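Local structure of N-Acetyltransferase, PseH (Campylobacter jejuni subsp. jejuni PT14, 4XPL) at residues Lys11-Leu16 with Lys60-Val65; Gly73-Val78 with Gln100-Glu105; Lys83-Gly88 with Glu112-Asn117; Leu119-Phe124 with Tyr149-Lys154. The protein transfers an acetyl group from acetyl coenzyme A to the 4-amino group of a UDP-linked amino sugar, the third step in making pseudaminic acid for flagellin. The protein carries 8 engineered substitutions. One frame throughout, in Å; residues are numbered along the deposited sequence.

Interaction 1: Lys11-Leu16 with Lys60-Val65; sequences KNFTEL and KKYFLV
Tyr62 CB sits over one face of the Phe13 ring, a CH-pi contact 3.5 Å from the centroid. Leu16 CD1 covers the opposite face, toward the rim. Leu64 N lies at the edge of the ring, in its plane. The Tyr62 ring itself is turned 46° from that of Phe13 and meets it obliquely. The Phe63 ring has Lys11 C at its edge. Asn12 ND2 approaches the same ring at CE1, 3.8 Å away, with the amide turned 58° from it. The backbones pair as antiparallel strands. Lys11 and Leu64 form the hydrogen-bonded pair, with Lys11 N to Leu64 O at 2.8 Å and a bond back. Phe13 N then binds Tyr62 O at 2.9 Å, where the chain turns into a 3-10 segment. Asn12 OD1 accepts from Thr14 N at 3.0 Å, an Asx turn. A water bridges Asn12 OD1 and Tyr62 N, accepting from the latter. Strand 8-12, at one edge of the sheet, is joined here to strand 61-67, and helices 18-25 and 41-56 pack on Phe13. The Asn12 side chain thus shapes the turn and, through water, engages Tyr62 N beyond the last direct backbone bond.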
loop_
_atom_site.group_PDB
_atom_site.type_symbol
_atom_site.label_atom_id
_atom_site.label_comp_id
_atom_site.label_asym_id
_atom_site.label_seq_id
_atom_site.Cartn_x
_atom_site.Cartn_y
_atom_site.Cartn_z
ATOM N N LYS A 11 2.261 -11.056 -2.031
ATOM C CA LYS A 11 2.798 -11.324 -3.358
ATOM C C LYS A 11 3.291 -10.015 -3.973
ATOM O O LYS A 11 2.512 -9.118 -4.238
ATOM C CB LYS A 11 1.770 -12.004 -4.252
ATOM C CG LYS A 11 2.283 -12.397 -5.637
ATOM C CD LYS A 11 1.291 -13.374 -6.325
ATOM C CE LYS A 11 1.811 -13.839 -7.646
ATOM N NZ LYS A 11 0.860 -14.794 -8.261
ATOM N N ASN A 12 4.599 -9.943 -4.208
ATOM C CA ASN A 12 5.189 -8.793 -4.866
ATOM C C ASN A 12 4.593 -8.578 -6.267
ATOM O O ASN A 12 4.468 -9.519 -7.079
ATOM C CB ASN A 12 6.708 -8.945 -4.968
ATOM C CG ASN A 12 7.423 -7.600 -5.136
ATOM O OD1 ASN A 12 7.054 -6.796 -5.998
ATOM N ND2 ASN A 12 8.465 -7.364 -4.309
ATOM N N PHE A 13 4.218 -7.330 -6.549
ATOM C CA PHE A 13 3.796 -6.939 -7.893
ATOM C C PHE A 13 4.762 -7.381 -9.001
ATOM O O PHE A 13 4.324 -7.560 -10.122
ATOM C CB PHE A 13 3.584 -5.408 -8.003
ATOM C CG PHE A 13 2.194 -4.940 -7.611
ATOM C CD1 PHE A 13 1.497 -5.530 -6.564
ATOM C CD2 PHE A 13 1.600 -3.867 -8.277
ATOM C CE1 PHE A 13 0.238 -5.075 -6.182
ATOM C CE2 PHE A 13 0.329 -3.423 -7.912
ATOM C CZ PHE A 13 -0.348 -4.041 -6.855
ATOM N N THR A 14 6.055 -7.512 -8.707
ATOM C CA THR A 14 7.033 -7.987 -9.700
ATOM C C THR A 14 6.763 -9.440 -10.162
ATOM O O THR A 14 7.242 -9.853 -11.224
ATOM C CB THR A 14 8.511 -7.866 -9.217
ATOM O OG1 THR A 14 8.707 -8.574 -7.976
ATOM C CG2 THR A 14 8.928 -6.341 -9.054
ATOM N N GLU A 15 5.981 -10.176 -9.373
ATOM C CA GLU A 15 5.565 -11.544 -9.728
ATOM C C GLU A 15 4.100 -11.704 -10.160
ATOM O O GLU A 15 3.655 -12.844 -10.322
ATOM C CB GLU A 15 5.822 -12.465 -8.544
ATOM C CG GLU A 15 7.274 -12.861 -8.393
ATOM C CD GLU A 15 8.078 -11.828 -7.679
ATOM O OE1 GLU A 15 7.932 -11.737 -6.440
ATOM O OE2 GLU A 15 8.893 -11.155 -8.345
ATOM N N LEU A 16 3.350 -10.602 -10.330
ATOM C CA LEU A 16 1.942 -10.722 -10.751
ATOM C C LEU A 16 1.804 -11.441 -12.079
ATOM O O LEU A 16 2.608 -11.240 -12.995
ATOM C CB LEU A 16 1.250 -9.375 -10.923
ATOM C CG LEU A 16 1.116 -8.484 -9.696
ATOM C CD1 LEU A 16 0.289 -7.231 -10.044
ATOM C CD2 LEU A 16 0.530 -9.216 -8.497
ATOM N N LYS A 60 10.522 1.582 -4.355
ATOM C CA LYS A 60 9.084 1.319 -4.308
ATOM C C LYS A 60 8.862 -0.184 -4.256
ATOM O O LYS A 60 9.601 -0.927 -4.895
ATOM C CB LYS A 60 8.387 1.848 -5.557
ATOM C CG LYS A 60 8.461 3.368 -5.780
ATOM C CD LYS A 60 7.631 3.721 -7.043
ATOM C CE LYS A 60 7.465 5.239 -7.246
ATOM N NZ LYS A 60 8.687 5.929 -6.961
ATOM N N LYS A 61 7.834 -0.612 -3.511
ATOM C CA LYS A 61 7.434 -2.011 -3.443
ATOM C C LYS A 61 5.920 -2.046 -3.264
ATOM O O LYS A 61 5.370 -1.384 -2.362
ATOM C CB LYS A 61 8.109 -2.740 -2.274
ATOM C CG LYS A 61 9.629 -2.803 -2.330
ATOM C CD LYS A 61 10.162 -3.769 -1.251
ATOM C CE LYS A 61 11.654 -3.793 -1.208
ATOM N NZ LYS A 61 12.189 -4.565 -2.365
ATOM N N TYR A 62 5.249 -2.781 -4.147
ATOM C CA TYR A 62 3.821 -3.013 -4.061
ATOM C C TYR A 62 3.590 -4.500 -3.857
ATOM O O TYR A 62 4.264 -5.307 -4.480
ATOM C CB TYR A 62 3.154 -2.583 -5.384
ATOM C CG TYR A 62 2.949 -1.090 -5.547
ATOM C CD1 TYR A 62 4.028 -0.224 -5.627
ATOM C CD2 TYR A 62 1.672 -0.550 -5.622
ATOM C CE1 TYR A 62 3.836 1.138 -5.765
ATOM C CE2 TYR A 62 1.475 0.828 -5.778
ATOM C CZ TYR A 62 2.547 1.648 -5.833
ATOM O OH TYR A 62 2.395 3.000 -5.982
ATOM N N PHE A 63 2.619 -4.831 -3.010
ATOM C CA PHE A 63 2.231 -6.179 -2.727
ATOM C C PHE A 63 0.734 -6.391 -2.873
ATOM O O PHE A 63 -0.095 -5.535 -2.451
ATOM C CB PHE A 63 2.641 -6.513 -1.296
ATOM C CG PHE A 63 4.147 -6.528 -1.075
ATOM C CD1 PHE A 63 4.884 -7.635 -1.435
ATOM C CD2 PHE A 63 4.785 -5.470 -0.501
ATOM C CE1 PHE A 63 6.230 -7.700 -1.211
ATOM C CE2 PHE A 63 6.154 -5.504 -0.292
ATOM C CZ PHE A 63 6.866 -6.627 -0.645
ATOM N N LEU A 64 0.386 -7.523 -3.463
ATOM C CA LEU A 64 -0.979 -8.040 -3.411
ATOM C C LEU A 64 -1.044 -8.871 -2.129
ATOM O O LEU A 64 -0.186 -9.748 -1.925
ATOM C CB LEU A 64 -1.268 -8.856 -4.664
ATOM C CG LEU A 64 -2.667 -9.399 -4.943
ATOM C CD1 LEU A 64 -3.654 -8.267 -5.018
ATOM C CD2 LEU A 64 -2.707 -10.218 -6.224
ATOM N N VAL A 65 -2.044 -8.620 -1.298
ATOM C CA VAL A 65 -2.171 -9.291 -0.010
ATOM C C VAL A 65 -3.232 -10.386 -0.069
ATOM O O VAL A 65 -4.365 -10.139 -0.467
ATOM C CB VAL A 65 -2.515 -8.304 1.101
ATOM C CG1 VAL A 65 -2.618 -9.045 2.495
ATOM C CG2 VAL A 65 -1.454 -7.152 1.122
HETATM O O HOH W 1 7.048 -4.068 -6.115
HETATM O O HOH W 2 10.384 -5.344 -5.218
#

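Interaction 2: Gly73-Val78 with Gln100-Glu105; sequences GVIDFV and QILMNE
Ile75 holds CG1 between its backbone N and carbonyl carbon (chi1 62°), which leaves CG2 beside the backbone N and directed at the helix. Ile75 CG2 then rests against Leu102 CB at 3.9 Å and is equally near Leu102 O. The two side chains run past each other at a slant. The other branch of Ile75 reaches one helical turn further, where CD1 meets Glu105 CB at 4.1 Å. Glu105 gives only the base of its side chain to this contact, since its chain bends and the carboxylate leads away from the strand. With CG of Leu102 anti to its carbonyl carbon (chi1 -54°), the leucine methyls come beside Gly73, CD2 lying 4.3 Å from Gly73 CA. Leu102 CD1 occupies the side of Gly73 where a side chain would stand, so the glycine lets the leucine lie against the backbone. The contact is apolar and mostly buried. Strand 73-78 and helix 100-105 run in roughly the same direction, 31° apart, with their axes 9.1 Å from each other. This is a helix laid on one face of the mixed acetyltransferase (GNAT) sheet. Asp76, next along the strand, contacts the bound acetyl coenzyme A. Around it, Ile75 also touches Phe63 of strand 61-67 and Leu10 of strand 8-12, while Leu102 touches Leu89 of strand 84-91.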
loop_
_atom_site.group_PDB
_atom_site.type_symbol
_atom_site.label_atom_id
_atom_site.label_comp_id
_atom_site.label_asym_id
_atom_site.label_seq_id
_atom_site.Cartn_x
_atom_site.Cartn_y
_atom_site.Cartn_z
ATOM N N GLY A 73 -6.466 -7.156 -0.630
ATOM C CA GLY A 73 -6.119 -5.769 -0.932
ATOM C C GLY A 73 -4.711 -5.662 -1.452
ATOM O O GLY A 73 -4.049 -6.684 -1.745
ATOM N N VAL A 74 -4.281 -4.417 -1.585
ATOM C CA VAL A 74 -2.925 -4.084 -2.013
ATOM C C VAL A 74 -2.312 -3.161 -0.977
ATOM O O VAL A 74 -2.994 -2.263 -0.410
ATOM C CB VAL A 74 -2.963 -3.394 -3.401
ATOM C CG1 VAL A 74 -1.648 -2.586 -3.732
ATOM C CG2 VAL A 74 -3.305 -4.411 -4.504
ATOM N N ILE A 75 -1.025 -3.341 -0.742
ATOM C CA ILE A 75 -0.264 -2.379 0.042
ATOM C C ILE A 75 0.963 -1.922 -0.713
ATOM O O ILE A 75 1.416 -2.601 -1.606
ATOM C CB ILE A 75 0.121 -2.953 1.443
ATOM C CG1 ILE A 75 1.020 -4.181 1.326
ATOM C CG2 ILE A 75 -1.139 -3.255 2.263
ATOM C CD1 ILE A 75 1.604 -4.665 2.691
ATOM N N ASP A 76 1.475 -0.741 -0.362
ATOM C CA ASP A 76 2.622 -0.227 -1.025
ATOM C C ASP A 76 3.474 0.615 -0.115
ATOM O O ASP A 76 2.991 1.239 0.881
ATOM C CB ASP A 76 2.274 0.545 -2.316
ATOM C CG ASP A 76 1.619 1.864 -2.061
ATOM O OD1 ASP A 76 2.344 2.868 -1.910
ATOM O OD2 ASP A 76 0.376 1.882 -2.021
ATOM N N PHE A 77 4.753 0.623 -0.493
ATOM C CA PHE A 77 5.784 1.387 0.181
ATOM C C PHE A 77 6.553 2.147 -0.892
ATOM O O PHE A 77 6.993 1.547 -1.854
ATOM C CB PHE A 77 6.715 0.434 0.925
ATOM C CG PHE A 77 6.011 -0.538 1.818
ATOM C CD1 PHE A 77 5.580 -1.772 1.333
ATOM C CD2 PHE A 77 5.830 -0.257 3.156
ATOM C CE1 PHE A 77 4.935 -2.660 2.162
ATOM C CE2 PHE A 77 5.238 -1.152 3.994
ATOM C CZ PHE A 77 4.772 -2.349 3.519
ATOM N N VAL A 78 6.621 3.474 -0.768
ATOM C CA VAL A 78 7.301 4.298 -1.724
ATOM C C VAL A 78 8.220 5.260 -0.976
ATOM O O VAL A 78 8.098 5.446 0.263
ATOM C CB VAL A 78 6.289 5.016 -2.674
ATOM C CG1 VAL A 78 5.377 3.970 -3.341
ATOM C CG2 VAL A 78 5.434 6.098 -1.945
ATOM N N GLN A 100 -7.500 -3.023 8.829
ATOM C CA GLN A 100 -6.625 -3.352 9.958
ATOM C C GLN A 100 -5.618 -4.444 9.616
ATOM O O GLN A 100 -4.459 -4.360 9.999
ATOM C CB GLN A 100 -7.413 -3.716 11.213
ATOM C CG GLN A 100 -6.521 -3.912 12.458
ATOM C CD GLN A 100 -5.685 -2.695 12.791
ATOM O OE1 GLN A 100 -6.215 -1.581 12.859
ATOM N NE2 GLN A 100 -4.375 -2.888 13.021
ATOM N N ILE A 101 -6.052 -5.446 8.857
ATOM C CA ILE A 101 -5.152 -6.492 8.395
ATOM C C ILE A 101 -4.065 -5.917 7.512
ATOM O O ILE A 101 -2.875 -6.202 7.696
ATOM C CB ILE A 101 -5.911 -7.554 7.587
ATOM C CG1 ILE A 101 -6.926 -8.231 8.508
ATOM C CG2 ILE A 101 -4.900 -8.533 6.980
ATOM C CD1 ILE A 101 -7.777 -9.351 7.866
ATOM N N LEU A 102 -4.460 -5.082 6.557
ATOM C CA LEU A 102 -3.497 -4.417 5.696
ATOM C C LEU A 102 -2.528 -3.541 6.479
ATOM O O LEU A 102 -1.324 -3.534 6.186
ATOM C CB LEU A 102 -4.183 -3.601 4.607
ATOM C CG LEU A 102 -5.210 -4.293 3.710
ATOM C CD1 LEU A 102 -5.828 -3.326 2.674
ATOM C CD2 LEU A 102 -4.587 -5.537 3.038
ATOM N N MET A 103 -3.051 -2.833 7.476
ATOM C CA MET A 103 -2.224 -1.986 8.365
ATOM C C MET A 103 -1.241 -2.826 9.188
ATOM O O MET A 103 -0.065 -2.461 9.332
ATOM C CB MET A 103 -3.103 -1.148 9.309
ATOM C CG MET A 103 -3.844 0.005 8.675
ATOM S SD MET A 103 -2.759 1.174 7.808
ATOM C CE MET A 103 -1.728 1.721 9.185
ATOM N N ASN A 104 -1.695 -3.952 9.728
ATOM C CA ASN A 104 -0.773 -4.861 10.410
ATOM C C ASN A 104 0.373 -5.269 9.499
ATOM O O ASN A 104 1.520 -5.299 9.932
ATOM C CB ASN A 104 -1.461 -6.162 10.898
ATOM C CG ASN A 104 -2.408 -5.938 12.075
ATOM O OD1 ASN A 104 -2.288 -4.951 12.843
ATOM N ND2 ASN A 104 -3.383 -6.854 12.212
ATOM N N GLU A 105 0.052 -5.663 8.268
ATOM C CA GLU A 105 1.070 -6.059 7.309
ATOM C C GLU A 105 2.028 -4.936 6.930
ATOM O O GLU A 105 3.233 -5.169 6.785
ATOM C CB GLU A 105 0.437 -6.627 6.042
ATOM C CG GLU A 105 -0.331 -7.902 6.256
ATOM C CD GLU A 105 0.510 -9.018 6.886
ATOM O OE1 GLU A 105 1.606 -9.296 6.365
ATOM O OE2 GLU A 105 0.066 -9.589 7.892
#

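Interaction 3: Lys83-Gly88 with Glu112-Asn117; sequences KSCEFG and ESLKVN. Engineered in segment 112-117: Ser113 (natural residue Asn).
Asn117 N donates to Lys83 O at 3.0 Å. The bond is bent, 131° at the hydrogen, and the donor stands 44° out of the carbonyl plane. Val116 CB lies 3.5 Å from the same oxygen, Lys83 O. Its CG1 reaches one residue on and lies 3.7 Å from Ser84 O, so this valine packs against the backbone where the strand begins, at Lys83 and Ser84. The Cys85 side chain is directed at segment 112-117, and its SG meets Leu114 CD1 at 4.1 Å. Val116 CG2 is 4.3 Å from that sulfur. The contact belongs to a beta-alpha-beta unit formed by strand 84-91, helix 99-114 and strand 118-124. It lies where the helix ends and the chain returns to the sheet. Lys115, with positive phi (60°), is the first residue to leave the helix. Val116 and Asn117 pass beside the start of strand 84-91 and lead into strand 118-124. Phe77 of the neighbouring strand packs on both Cys85 and Leu114. The side chain of Asn117 turns to Ser156, whose backbone N binds its OD1. At the far end of segment 83-88, Gly88 lines the acetyl coenzyme A pocket, while the Cys85 side chain is about 13 Å from that ligand.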
loop_
_atom_site.group_PDB
_atom_site.type_symbol
_atom_site.label_atom_id
_atom_site.label_comp_id
_atom_site.label_asym_id
_atom_site.label_seq_id
_atom_site.Cartn_x
_atom_site.Cartn_y
_atom_site.Cartn_z
ATOM N N LYS A 83 15.957 4.736 6.535
ATOM C CA LYS A 83 15.347 5.248 7.762
ATOM C C LYS A 83 13.819 5.438 7.739
ATOM O O LYS A 83 13.180 5.413 8.786
ATOM C CB LYS A 83 16.008 6.591 8.122
ATOM C CG LYS A 83 17.534 6.536 8.189
ATOM C CD LYS A 83 18.051 5.553 9.234
ATOM C CE LYS A 83 19.596 5.498 9.170
ATOM N NZ LYS A 83 20.231 4.934 10.407
ATOM N N SER A 84 13.241 5.637 6.559
ATOM C CA SER A 84 11.812 5.872 6.430
ATOM C C SER A 84 11.216 5.360 5.132
ATOM O O SER A 84 11.939 4.979 4.192
ATOM C CB SER A 84 11.534 7.369 6.521
ATOM O OG SER A 84 11.805 8.008 5.282
ATOM N N CYS A 85 9.885 5.325 5.103
ATOM C CA CYS A 85 9.140 5.139 3.871
ATOM C C CYS A 85 7.751 5.756 3.964
ATOM O O CYS A 85 7.281 6.081 5.068
ATOM C CB CYS A 85 9.054 3.655 3.504
ATOM S SG CYS A 85 7.992 2.655 4.564
ATOM N N GLU A 86 7.126 5.959 2.813
ATOM C CA GLU A 86 5.724 6.332 2.736
ATOM C C GLU A 86 4.993 5.072 2.379
ATOM O O GLU A 86 5.574 4.183 1.799
ATOM C CB GLU A 86 5.482 7.346 1.628
ATOM C CG GLU A 86 6.195 8.611 1.840
ATOM C CD GLU A 86 5.874 9.640 0.762
ATOM O OE1 GLU A 86 5.532 9.251 -0.388
ATOM O OE2 GLU A 86 5.949 10.842 1.068
ATOM N N PHE A 87 3.717 5.010 2.716
ATOM C CA PHE A 87 2.924 3.849 2.411
ATOM C C PHE A 87 1.536 4.222 1.956
ATOM O O PHE A 87 1.038 5.337 2.196
ATOM C CB PHE A 87 2.820 2.904 3.624
ATOM C CG PHE A 87 1.916 3.402 4.701
ATOM C CD1 PHE A 87 2.406 4.186 5.720
ATOM C CD2 PHE A 87 0.567 3.106 4.677
ATOM C CE1 PHE A 87 1.593 4.660 6.700
ATOM C CE2 PHE A 87 -0.272 3.587 5.660
ATOM C CZ PHE A 87 0.233 4.356 6.675
ATOM N N GLY A 88 0.908 3.233 1.337
ATOM C CA GLY A 88 -0.464 3.309 0.885
ATOM C C GLY A 88 -1.109 1.936 0.995
ATOM O O GLY A 88 -0.424 0.910 1.155
ATOM N N GLU A 112 10.045 -4.771 10.247
ATOM C CA GLU A 112 10.790 -6.018 10.305
ATOM C C GLU A 112 11.598 -6.353 9.042
ATOM O O GLU A 112 12.692 -6.931 9.145
ATOM C CB GLU A 112 9.872 -7.204 10.646
ATOM C CG GLU A 112 9.256 -7.115 12.045
ATOM C CD GLU A 112 8.497 -8.380 12.447
ATOM O OE1 GLU A 112 8.696 -9.449 11.812
ATOM O OE2 GLU A 112 7.693 -8.297 13.412
ATOM N N SER A 113 11.068 -6.014 7.876
ATOM C CA SER A 113 11.700 -6.350 6.600
ATOM C C SER A 113 12.475 -5.168 6.012
ATOM O O SER A 113 13.655 -5.289 5.735
ATOM C CB SER A 113 10.653 -6.876 5.635
ATOM O OG SER A 113 10.192 -8.131 6.096
ATOM N N LEU A 114 11.842 -4.016 5.857
ATOM C CA LEU A 114 12.607 -2.807 5.427
ATOM C C LEU A 114 13.474 -2.239 6.560
ATOM O O LEU A 114 14.472 -1.563 6.315
ATOM C CB LEU A 114 11.659 -1.709 4.917
ATOM C CG LEU A 114 10.737 -2.026 3.746
ATOM C CD1 LEU A 114 9.739 -0.871 3.438
ATOM C CD2 LEU A 114 11.518 -2.414 2.501
ATOM N N LYS A 115 13.079 -2.499 7.805
ATOM C CA LYS A 115 13.812 -2.038 8.981
ATOM C C LYS A 115 13.931 -0.511 9.062
ATOM O O LYS A 115 14.951 0.014 9.520
ATOM C CB LYS A 115 15.176 -2.724 9.079
ATOM C CG LYS A 115 15.005 -4.263 9.254
ATOM C CD LYS A 115 16.322 -5.000 9.357
ATOM C CE LYS A 115 16.099 -6.514 9.338
ATOM N NZ LYS A 115 17.326 -7.228 9.792
ATOM N N VAL A 116 12.884 0.194 8.632
ATOM C CA VAL A 116 12.839 1.674 8.783
ATOM C C VAL A 116 12.409 2.038 10.203
ATOM O O VAL A 116 11.707 1.288 10.850
ATOM C CB VAL A 116 11.875 2.337 7.755
ATOM C CG1 VAL A 116 12.320 2.021 6.322
ATOM C CG2 VAL A 116 10.443 1.898 7.978
ATOM N N ASN A 117 12.823 3.189 10.691
ATOM C CA ASN A 117 12.338 3.656 11.985
ATOM C C ASN A 117 11.051 4.468 11.895
ATOM O O ASN A 117 10.309 4.536 12.893
ATOM C CB ASN A 117 13.378 4.494 12.709
ATOM C CG ASN A 117 12.990 4.738 14.169
ATOM O OD1 ASN A 117 12.489 3.818 14.852
ATOM N ND2 ASN A 117 13.145 5.980 14.633
#

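Interaction 4: Leu119-Phe124 with Tyr149-Lys154; sequences LKAYVF and YYVYLK. Engineered in segment 149-154: Tyr150 (natural residue His), Val151 (natural residue Ile), Tyr152 (natural residue Cys).
Ala121 and Val151 pack closely on the mostly buried face of this strand pair, with Ala121 CB 3.9 Å from Val151 CG2. Leu119, Val123 and Leu153 lie on that face too, with Tyr149 at a partly exposed end, and Tyr134 of helix 128-136 covers Val123 and Val151. Val151 is engineered, as are Tyr150 and Tyr152. Six backbone hydrogen bonds zip the strands together. Leu119, Ala121 and Val123 pair with Leu153, Val151 and Tyr149, as in Ala121 N to Val151 O at 3.0 Å. This is an antiparallel pair in the mixed GNAT sheet, and Val123 touches the bound acetyl coenzyme A. The other face is more exposed. Its one close side-chain contact is Tyr122 CB to Tyr150 CD2 at 3.6 Å, while the two rings are slid apart and barely overlap, with planes at 30°. Lys120 and Tyr152 meet mainly at the base, Lys120 CG to Tyr152 CB at 4.4 Å, and their ends lead away. Tyr150 OH binds Asp145.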
loop_
_atom_site.group_PDB
_atom_site.type_symbol
_atom_site.label_atom_id
_atom_site.label_comp_id
_atom_site.label_asym_id
_atom_site.label_seq_id
_atom_site.Cartn_x
_atom_site.Cartn_y
_atom_site.Cartn_z
ATOM N N LEU A 119 7.506 5.370 9.613
ATOM C CA LEU A 119 6.475 5.141 8.606
ATOM C C LEU A 119 5.656 6.391 8.446
ATOM O O LEU A 119 5.129 6.924 9.429
ATOM C CB LEU A 119 5.528 4.005 9.032
ATOM C CG LEU A 119 5.486 2.691 8.302
ATOM C CD1 LEU A 119 4.310 1.881 8.891
ATOM C CD2 LEU A 119 5.374 2.781 6.755
ATOM N N LYS A 120 5.517 6.858 7.213
ATOM C CA LYS A 120 4.805 8.092 6.928
ATOM C C LYS A 120 3.717 7.888 5.871
ATOM O O LYS A 120 3.800 7.006 5.002
ATOM C CB LYS A 120 5.785 9.175 6.440
ATOM C CG LYS A 120 6.998 9.391 7.360
ATOM C CD LYS A 120 7.985 10.402 6.759
ATOM C CE LYS A 120 8.724 9.801 5.571
ATOM N NZ LYS A 120 9.323 10.820 4.693
ATOM N N ALA A 121 2.694 8.711 5.941
ATOM C CA ALA A 121 1.684 8.744 4.893
ATOM C C ALA A 121 1.100 10.128 4.816
ATOM O O ALA A 121 1.256 10.933 5.725
ATOM C CB ALA A 121 0.569 7.719 5.155
ATOM N N TYR A 122 0.398 10.391 3.720
ATOM C CA TYR A 122 -0.448 11.571 3.617
ATOM C C TYR A 122 -1.764 11.162 2.964
ATOM O O TYR A 122 -1.804 10.237 2.145
ATOM C CB TYR A 122 0.227 12.695 2.844
ATOM C CG TYR A 122 0.629 12.341 1.443
ATOM C CD1 TYR A 122 1.778 11.589 1.209
ATOM C CD2 TYR A 122 -0.126 12.760 0.345
ATOM C CE1 TYR A 122 2.165 11.246 -0.073
ATOM C CE2 TYR A 122 0.248 12.416 -0.958
ATOM C CZ TYR A 122 1.402 11.657 -1.154
ATOM O OH TYR A 122 1.809 11.309 -2.426
ATOM N N VAL A 123 -2.843 11.801 3.402
ATOM C CA VAL A 123 -4.171 11.505 2.905
ATOM C C VAL A 123 -4.953 12.797 2.774
ATOM O O VAL A 123 -4.693 13.765 3.485
ATOM C CB VAL A 123 -4.943 10.542 3.827
ATOM C CG1 VAL A 123 -4.457 9.133 3.627
ATOM C CG2 VAL A 123 -4.838 11.001 5.294
ATOM N N PHE A 124 -5.878 12.812 1.823
ATOM C CA PHE A 124 -6.816 13.911 1.715
ATOM C C PHE A 124 -7.583 13.975 3.034
ATOM O O PHE A 124 -7.941 12.937 3.623
ATOM C CB PHE A 124 -7.786 13.698 0.555
ATOM C CG PHE A 124 -7.188 13.954 -0.798
ATOM C CD1 PHE A 124 -6.944 15.252 -1.227
ATOM C CD2 PHE A 124 -6.884 12.896 -1.653
ATOM C CE1 PHE A 124 -6.394 15.501 -2.490
ATOM C CE2 PHE A 124 -6.333 13.137 -2.920
ATOM C CZ PHE A 124 -6.087 14.436 -3.332
ATOM N N TYR A 149 -3.523 15.783 5.225
ATOM C CA TYR A 149 -2.893 15.585 6.517
ATOM C C TYR A 149 -1.722 14.667 6.292
ATOM O O TYR A 149 -1.819 13.710 5.512
ATOM C CB TYR A 149 -3.829 14.933 7.537
ATOM C CG TYR A 149 -4.995 15.772 7.957
ATOM C CD1 TYR A 149 -4.813 17.069 8.442
ATOM C CD2 TYR A 149 -6.286 15.278 7.883
ATOM C CE1 TYR A 149 -5.896 17.839 8.833
ATOM C CE2 TYR A 149 -7.357 16.024 8.274
ATOM C CZ TYR A 149 -7.170 17.311 8.734
ATOM O OH TYR A 149 -8.260 18.062 9.117
ATOM N N TYR A 150 -0.647 14.902 7.040
ATOM C CA TYR A 150 0.572 14.091 6.960
ATOM C C TYR A 150 0.717 13.383 8.304
ATOM O O TYR A 150 0.660 14.046 9.353
ATOM C CB TYR A 150 1.799 15.006 6.702
ATOM C CG TYR A 150 1.769 15.696 5.366
ATOM C CD1 TYR A 150 1.081 16.888 5.197
ATOM C CD2 TYR A 150 2.442 15.157 4.260
ATOM C CE1 TYR A 150 1.028 17.527 3.957
ATOM C CE2 TYR A 150 2.403 15.782 3.020
ATOM C CZ TYR A 150 1.678 16.963 2.874
ATOM O OH TYR A 150 1.635 17.586 1.647
ATOM N N VAL A 151 0.871 12.045 8.288
ATOM C CA VAL A 151 0.964 11.273 9.526
ATOM C C VAL A 151 2.236 10.455 9.597
ATOM O O VAL A 151 2.871 10.136 8.560
ATOM C CB VAL A 151 -0.279 10.317 9.739
ATOM C CG1 VAL A 151 -1.540 11.119 9.820
ATOM C CG2 VAL A 151 -0.374 9.280 8.643
ATOM N N TYR A 152 2.649 10.150 10.821
ATOM C CA TYR A 152 3.807 9.317 11.020
ATOM C C TYR A 152 3.642 8.379 12.213
ATOM O O TYR A 152 2.873 8.644 13.131
ATOM C CB TYR A 152 5.086 10.150 11.220
ATOM C CG TYR A 152 5.269 10.651 12.634
ATOM C CD1 TYR A 152 4.628 11.804 13.080
ATOM C CD2 TYR A 152 6.058 9.954 13.550
ATOM C CE1 TYR A 152 4.780 12.253 14.391
ATOM C CE2 TYR A 152 6.210 10.407 14.859
ATOM C CZ TYR A 152 5.556 11.539 15.272
ATOM O OH TYR A 152 5.715 11.990 16.563
ATOM N N LEU A 153 4.415 7.299 12.162
ATOM C CA LEU A 153 4.584 6.346 13.245
ATOM C C LEU A 153 6.067 5.974 13.315
ATOM O O LEU A 153 6.652 5.592 12.285
ATOM C CB LEU A 153 3.761 5.088 12.954
ATOM C CG LEU A 153 3.790 3.989 14.018
ATOM C CD1 LEU A 153 3.098 4.452 15.309
ATOM C CD2 LEU A 153 3.177 2.692 13.498
ATOM N N LYS A 154 6.664 6.107 14.503
ATOM C CA LYS A 154 8.073 5.742 14.739
ATOM C C LYS A 154 8.173 4.506 15.609
ATOM O O LYS A 154 7.426 4.361 16.570
ATOM C CB LYS A 154 8.854 6.852 15.455
ATOM C CG LYS A 154 9.240 7.984 14.598
ATOM C CD LYS A 154 10.525 8.651 15.083
ATOM C CE LYS A 154 10.664 10.060 14.499
ATOM N NZ LYS A 154 10.412 10.095 13.022
#

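From the N terminus, interaction 1 closes the first loop, bringing 11-16 to 60-65 across a region holding helices 18-25 and 41-56. It is complete before interaction 2 opens. Interactions 2 and 3 cross: 83-88 lies between 73-78 and 100-105, and both contacts use helix 99-114, at different places along it. Interaction 4 follows in series, closing the loop from 119-124 to 149-154. The four share one sheet. Strands 61-67 and 70-78 join interactions 1 and 2, as in Lys61 O to Phe77 N at 2.8 Å. Strands 70-78 and 84-91 join 2 and 3, and strands 84-91 and 118-124 join 3 and 4. Interactions 1 and 4 lie on opposite sides of the chain's centre.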